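Side-chain contact in caprin-2 (Danio rerio, PDB 4OUS), which probably takes part in canonical Wnt signalling through its C1q domain, which here assembles from three chains: residues L110-R114 against G115-G119. The protein carries 1 engineered substitution. Sequence-based numbering, arbitrary orientation.
Sequences LRLHR and GAIYG
Gly115 O lies against the branched end of Leu112, with CD2 of Leu112 3.4 Å from Gly115 O and CD1 a little farther off, a purely van der Waals approach to a carbonyl oxygen. Leu112 reaches it because its CG stands anti to the backbone N (chi1 180°), and its CD1 also meets Ile117 CG1 at 4.1 Å. That methylene is held beside its own backbone N (chi1 -59°), which brings the end of Ile117 round to the leucine. The turn between them illustrates how a strand can be ended: His113 and Arg114 together face Tyr69 in a classic beta bulge, and Gly115 then swings the chain away with a positive phi of 101°, a conformation in which a CB would jam against Arg114 O. Arg114 CG lies 3.5 Å above the plane of the His113 ring, offset toward its rim, while Trp122 of a second subunit meets that ring edge-to-face. Leu68 and Phe16 pack on Leu112, and Ile59 on Ile117, inside the C1q beta sandwich. Cut back to an alanine, Leu112 would lose the branch that meets Gly115 O and Ile117, and a gap beside both would probably open. Shape and apolar packing, rather than side-chain polarity, thus join the strand end to the loop.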
ATOM      1  N   LEU A 110       0.179  14.840   5.119  1.00  5.95           N
ATOM      2  CA  LEU A 110       1.481  14.216   5.285  1.00  5.96           C
ATOM      3  C   LEU A 110       2.523  15.247   5.674  1.00  5.39           C
ATOM      4  O   LEU A 110       2.598  16.337   5.093  1.00  6.56           O
ATOM      5  CB  LEU A 110       1.927  13.509   4.010  1.00  6.14           C
ATOM      6  CG  LEU A 110       1.044  12.368   3.511  1.00  6.59           C
ATOM      7  CD1 LEU A 110       1.631  11.779   2.240  1.00  7.70           C
ATOM      8  CD2 LEU A 110       0.867  11.289   4.553  1.00  9.48           C
ATOM      9  N   ARG A 111       3.330  14.883   6.661  1.00  5.96           N
ATOM     10  CA  ARG A 111       4.431  15.698   7.133  1.00  6.51           C
ATOM     11  C   ARG A 111       5.760  15.091   6.699  1.00  5.96           C
ATOM     12  O   ARG A 111       6.012  13.898   6.915  1.00  6.34           O
ATOM     13  CB  ARG A 111       4.394  15.823   8.658  1.00  6.42           C
ATOM     14  CG  ARG A 111       5.452  16.758   9.211  1.00  7.96           C
ATOM     15  CD  ARG A 111       5.268  16.998  10.689  1.00  8.55           C
ATOM     16  NE  ARG A 111       5.629  15.827  11.473  1.00  8.08           N
ATOM     17  CZ  ARG A 111       5.693  15.828  12.800  1.00  9.75           C
ATOM     18  NH1 ARG A 111       5.411  16.936  13.475  1.00 12.26           N
ATOM     19  NH2 ARG A 111       6.044  14.730  13.453  1.00 12.18           N
ATOM     20  N   LEU A 112       6.608  15.927   6.106  1.00  5.98           N
ATOM     21  CA  LEU A 112       7.985  15.579   5.828  1.00  6.35           C
ATOM     22  C   LEU A 112       8.781  15.858   7.089  1.00  5.90           C
ATOM     23  O   LEU A 112       9.102  17.006   7.383  1.00  7.32           O
ATOM     24  CB  LEU A 112       8.521  16.381   4.643  1.00  6.10           C
ATOM     25  CG  LEU A 112       9.966  16.106   4.251  1.00  6.62           C
ATOM     26  CD1 LEU A 112      10.177  14.644   3.911  1.00  7.33           C
ATOM     27  CD2 LEU A 112      10.375  16.994   3.086  1.00  7.58           C
ATOM     28  N   HIS A 113       9.026  14.827   7.882  1.00  6.27           N
ATOM     29  CA  HIS A 113       9.761  15.011   9.121  1.00  6.49           C
ATOM     30  C   HIS A 113      11.231  15.312   8.817  1.00  5.92           C
ATOM     31  O   HIS A 113      11.758  16.335   9.252  1.00  7.83           O
ATOM     32  CB  HIS A 113       9.615  13.780  10.011  1.00  7.01           C
ATOM     33  CG  HIS A 113      10.534  13.787  11.186  1.00  8.23           C
ATOM     34  ND1 HIS A 113      10.499  14.770  12.152  1.00 10.64           N
ATOM     35  CD2 HIS A 113      11.537  12.949  11.534  1.00  9.12           C
ATOM     36  CE1 HIS A 113      11.439  14.527  13.052  1.00 11.43           C
ATOM     37  NE2 HIS A 113      12.078  13.426  12.703  1.00 12.62           N
ATOM     38  N   ARG A 114      11.865  14.425   8.053  1.00  6.72           N
ATOM     39  CA  ARG A 114      13.236  14.588   7.579  1.00  6.70           C
ATOM     40  C   ARG A 114      13.337  14.022   6.177  1.00  6.46           C
ATOM     41  O   ARG A 114      12.547  13.158   5.793  1.00  7.20           O
ATOM     42  CB  ARG A 114      14.241  13.878   8.496  1.00  8.33           C
ATOM     43  CG  ARG A 114      14.372  14.477   9.894  1.00  9.75           C
ATOM     44  CD  ARG A 114      15.506  13.821  10.694  1.00 10.02           C
ATOM     45  NE  ARG A 114      16.779  13.984   9.991  1.00 10.30           N
ATOM     46  CZ  ARG A 114      17.732  13.059   9.898  1.00  9.90           C
ATOM     47  NH1 ARG A 114      17.597  11.882  10.496  1.00 12.54           N
ATOM     48  NH2 ARG A 114      18.819  13.316   9.188  1.00 11.08           N
ATOM     49  N   GLY A 115      14.329  14.492   5.428  1.00  7.50           N
ATOM     50  CA  GLY A 115      14.589  13.982   4.099  1.00  8.09           C
ATOM     51  C   GLY A 115      14.051  14.897   3.024  1.00  7.03           C
ATOM     52  O   GLY A 115      13.677  16.046   3.283  1.00  8.82           O
ATOM     53  N   ALA A 116      14.033  14.386   1.801  1.00  7.39           N
ATOM     54  CA  ALA A 116      13.605  15.152   0.643  1.00  7.98           C
ATOM     55  C   ALA A 116      12.898  14.217  -0.326  1.00  6.74           C
ATOM     56  O   ALA A 116      13.236  13.033  -0.415  1.00  8.09           O
ATOM     57  CB  ALA A 116      14.789  15.837  -0.029  1.00  9.53           C
ATOM     58  N   ILE A 117      11.918  14.759  -1.042  1.00  7.07           N
ATOM     59  CA  ILE A 117      10.999  13.981  -1.864  1.00  6.82           C
ATOM     60  C   ILE A 117      11.229  14.177  -3.356  1.00  6.58           C
ATOM     61  O   ILE A 117      11.392  15.307  -3.819  1.00  7.63           O
ATOM     62  CB  ILE A 117       9.538  14.362  -1.530  1.00  7.14           C
ATOM     63  CG1 ILE A 117       9.259  14.088  -0.050  1.00  7.48           C
ATOM     64  CG2 ILE A 117       8.548  13.645  -2.448  1.00  7.98           C
ATOM     65  CD1 ILE A 117       7.894  14.535   0.425  1.00  8.43           C
ATOM     66  N   TYR A 118      11.210  13.074  -4.100  1.00  6.62           N
ATOM     67  CA  TYR A 118      11.298  13.095  -5.545  1.00  7.07           C
ATOM     68  C   TYR A 118       9.950  13.340  -6.203  1.00  6.41           C
ATOM     69  O   TYR A 118       8.983  12.604  -5.961  1.00  7.88           O
ATOM     70  CB  TYR A 118      11.866  11.768  -6.051  1.00  7.89           C
ATOM     71  CG  TYR A 118      12.129  11.769  -7.534  1.00  8.68           C
ATOM     72  CD1 TYR A 118      13.297  12.317  -8.044  1.00 10.53           C
ATOM     73  CD2 TYR A 118      11.204  11.245  -8.429  1.00  8.71           C
ATOM     74  CE1 TYR A 118      13.543  12.335  -9.404  1.00 13.09           C
ATOM     75  CE2 TYR A 118      11.441  11.259  -9.789  1.00 10.58           C
ATOM     76  CZ  TYR A 118      12.610  11.802 -10.271  1.00 11.12           C
ATOM     77  OH  TYR A 118      12.852  11.814 -11.627  1.00 15.33           O
ATOM     78  N   GLY A 119       9.892  14.358  -7.049  1.00  7.69           N
ATOM     79  CA  GLY A 119       8.717  14.619  -7.854  1.00  8.65           C
ATOM     80  C   GLY A 119       9.053  14.659  -9.328  1.00  8.34           C
ATOM     81  O   GLY A 119      10.041  15.278  -9.733  1.00 11.30           O
TER